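Local coordinates for protein hyaluronoglucosaminidase (Apis mellifera, PDB 1FCQ) that hydrolyses hyaluronan as a glycosidase family 56 enzyme of bee venom, where it is also a major allergen, at residues 117-122 against 128-133. Numbering follows the deposited sequence.
Sequences PIFRQN and PYKKLS
Lys130 CG lies over one face of the Phe119 ring, toward its rim, in a CH-pi contact 4.0 Å from the ring centroid and 16° off the ring normal. At the ring edge stands Ser133, one helical turn further along, whose CB lies 3.6 Å from Phe119 CE1, with its OG in the ring plane. The Tyr129 ring is met obliquely by Asn122 OD1 and packs edge-to-face with Trp115. These residues join a beta-alpha loop of the TIM barrel, the one following strand 107-111, to the first turns of the helix it leads into, 127-140.

Phe119 reaches across because its CG is anti to the backbone N (chi1 -172°), which carries the far end of the ring over the start of the Lys130 side chain. Lys130 runs fully extended beyond CG in the reverse sense, and the two side chains pass at a slant. Its tip enters the turn formed by residues 118-122: Phe119 O and Asn122 O flank the CE methylene, at 3.1 and 3.2 Å from Lys130 CE, while Arg120 O alone of the three meets NZ. The three carbonyl dipoles probably favour the charged lysine, Arg120 O by direct contact and the other two at longer range, through the CE end. Arg120 points away, and its NH2 makes salt bridges with Glu208 and Glu202; Arg120 NE stays 6.8 Å from Lys130 NZ.

The turn receiving the lysine is held by backbone bonds from Gln121 N to Ile118 O and from Asn122 N to Phe119 O, and Asn122 OD1 accepts from Arg116 N. The hydrogen bond from Lys130 NZ to Arg120 O measures 2.9 Å, with the donor tilted 31° from the carbonyl plane.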
# COMPACT_ATOMS: atom_id res chain seq x y z
N PRO A 117 10.27 -4.07 6.54
CA PRO A 117 11.12 -5.23 6.78
C PRO A 117 12.60 -4.90 6.80
O PRO A 117 13.42 -5.80 7.14
CB PRO A 117 10.74 -6.16 5.62
CG PRO A 117 10.42 -5.21 4.51
CD PRO A 117 9.66 -4.07 5.19
N ILE A 118 12.97 -3.70 6.43
CA ILE A 118 14.32 -3.17 6.47
C ILE A 118 14.41 -2.38 7.78
O ILE A 118 13.76 -1.36 8.00
CB ILE A 118 14.70 -2.25 5.30
CG1 ILE A 118 14.54 -2.93 3.95
CG2 ILE A 118 16.13 -1.72 5.49
CD1 ILE A 118 15.45 -4.13 3.73
N PHE A 119 15.28 -2.87 8.67
CA PHE A 119 15.41 -2.28 10.00
C PHE A 119 15.62 -0.78 9.95
O PHE A 119 14.94 0.00 10.63
CB PHE A 119 16.61 -2.93 10.70
CG PHE A 119 16.81 -2.61 12.15
CD1 PHE A 119 16.01 -3.21 13.10
CD2 PHE A 119 17.82 -1.75 12.56
CE1 PHE A 119 16.18 -2.95 14.46
CE2 PHE A 119 18.00 -1.49 13.92
CZ PHE A 119 17.18 -2.10 14.85
N ARG A 120 16.56 -0.35 9.12
CA ARG A 120 16.89 1.06 9.01
C ARG A 120 15.75 1.97 8.64
O ARG A 120 15.68 3.11 9.12
CB ARG A 120 18.03 1.22 7.99
CG ARG A 120 18.51 2.67 7.90
CD ARG A 120 19.53 2.76 6.75
NE ARG A 120 18.79 2.76 5.50
CZ ARG A 120 18.28 3.79 4.83
NH1 ARG A 120 18.45 5.04 5.24
NH2 ARG A 120 17.60 3.56 3.71
N GLN A 121 14.79 1.51 7.83
CA GLN A 121 13.68 2.34 7.40
C GLN A 121 12.59 2.56 8.42
O GLN A 121 11.62 3.30 8.16
CB GLN A 121 13.07 1.75 6.11
CG GLN A 121 14.03 1.82 4.94
CD GLN A 121 13.55 1.04 3.73
OE1 GLN A 121 14.33 0.51 2.93
NE2 GLN A 121 12.24 0.99 3.62
N ASN A 122 12.66 1.92 9.59
CA ASN A 122 11.69 2.17 10.66
C ASN A 122 12.10 3.43 11.42
O ASN A 122 12.50 3.39 12.59
CB ASN A 122 11.61 0.92 11.54
CG ASN A 122 10.97 -0.21 10.71
OD1 ASN A 122 9.76 -0.16 10.52
ND2 ASN A 122 11.80 -1.14 10.26
N PRO A 128 10.15 2.94 17.56
CA PRO A 128 9.94 1.94 18.58
C PRO A 128 10.27 0.54 18.09
O PRO A 128 10.65 -0.27 18.94
CB PRO A 128 8.48 2.09 19.00
CG PRO A 128 8.23 3.54 18.77
CD PRO A 128 9.01 3.89 17.53
N TYR A 129 10.13 0.18 16.81
CA TYR A 129 10.49 -1.18 16.40
C TYR A 129 12.00 -1.40 16.50
O TYR A 129 12.38 -2.52 16.84
CB TYR A 129 9.97 -1.41 14.97
CG TYR A 129 8.46 -1.51 14.94
CD1 TYR A 129 7.72 -0.43 14.47
CD2 TYR A 129 7.79 -2.64 15.37
CE1 TYR A 129 6.34 -0.48 14.42
CE2 TYR A 129 6.41 -2.69 15.34
CZ TYR A 129 5.69 -1.61 14.86
OH TYR A 129 4.32 -1.68 14.82
N LYS A 130 12.80 -0.38 16.20
CA LYS A 130 14.25 -0.48 16.33
C LYS A 130 14.59 -0.61 17.82
O LYS A 130 15.37 -1.49 18.22
CB LYS A 130 14.99 0.72 15.76
CG LYS A 130 14.83 0.98 14.27
CD LYS A 130 15.80 2.05 13.81
CE LYS A 130 15.57 2.44 12.36
NZ LYS A 130 16.58 3.42 11.86
N LYS A 131 13.99 0.28 18.62
CA LYS A 131 14.31 0.24 20.05
C LYS A 131 13.99 -1.08 20.71
O LYS A 131 14.82 -1.61 21.47
CB LYS A 131 13.60 1.37 20.80
CG LYS A 131 13.85 2.75 20.23
CD LYS A 131 15.32 3.13 20.28
CE LYS A 131 15.49 4.59 19.87
NZ LYS A 131 16.93 4.97 19.78
N LEU A 132 12.82 -1.65 20.46
CA LEU A 132 12.43 -2.90 21.07
C LEU A 132 13.33 -4.03 20.60
O LEU A 132 13.67 -4.89 21.41
CB LEU A 132 10.96 -3.23 20.80
CG LEU A 132 10.46 -4.55 21.39
CD1 LEU A 132 10.63 -4.60 22.90
CD2 LEU A 132 9.01 -4.78 21.01
N SER A 133 13.72 -3.99 19.32
CA SER A 133 14.61 -5.04 18.81
C SER A 133 15.91 -5.07 19.62
O SER A 133 16.37 -6.14 19.99
CB SER A 133 14.94 -4.80 17.34
OG SER A 133 13.76 -4.88 16.55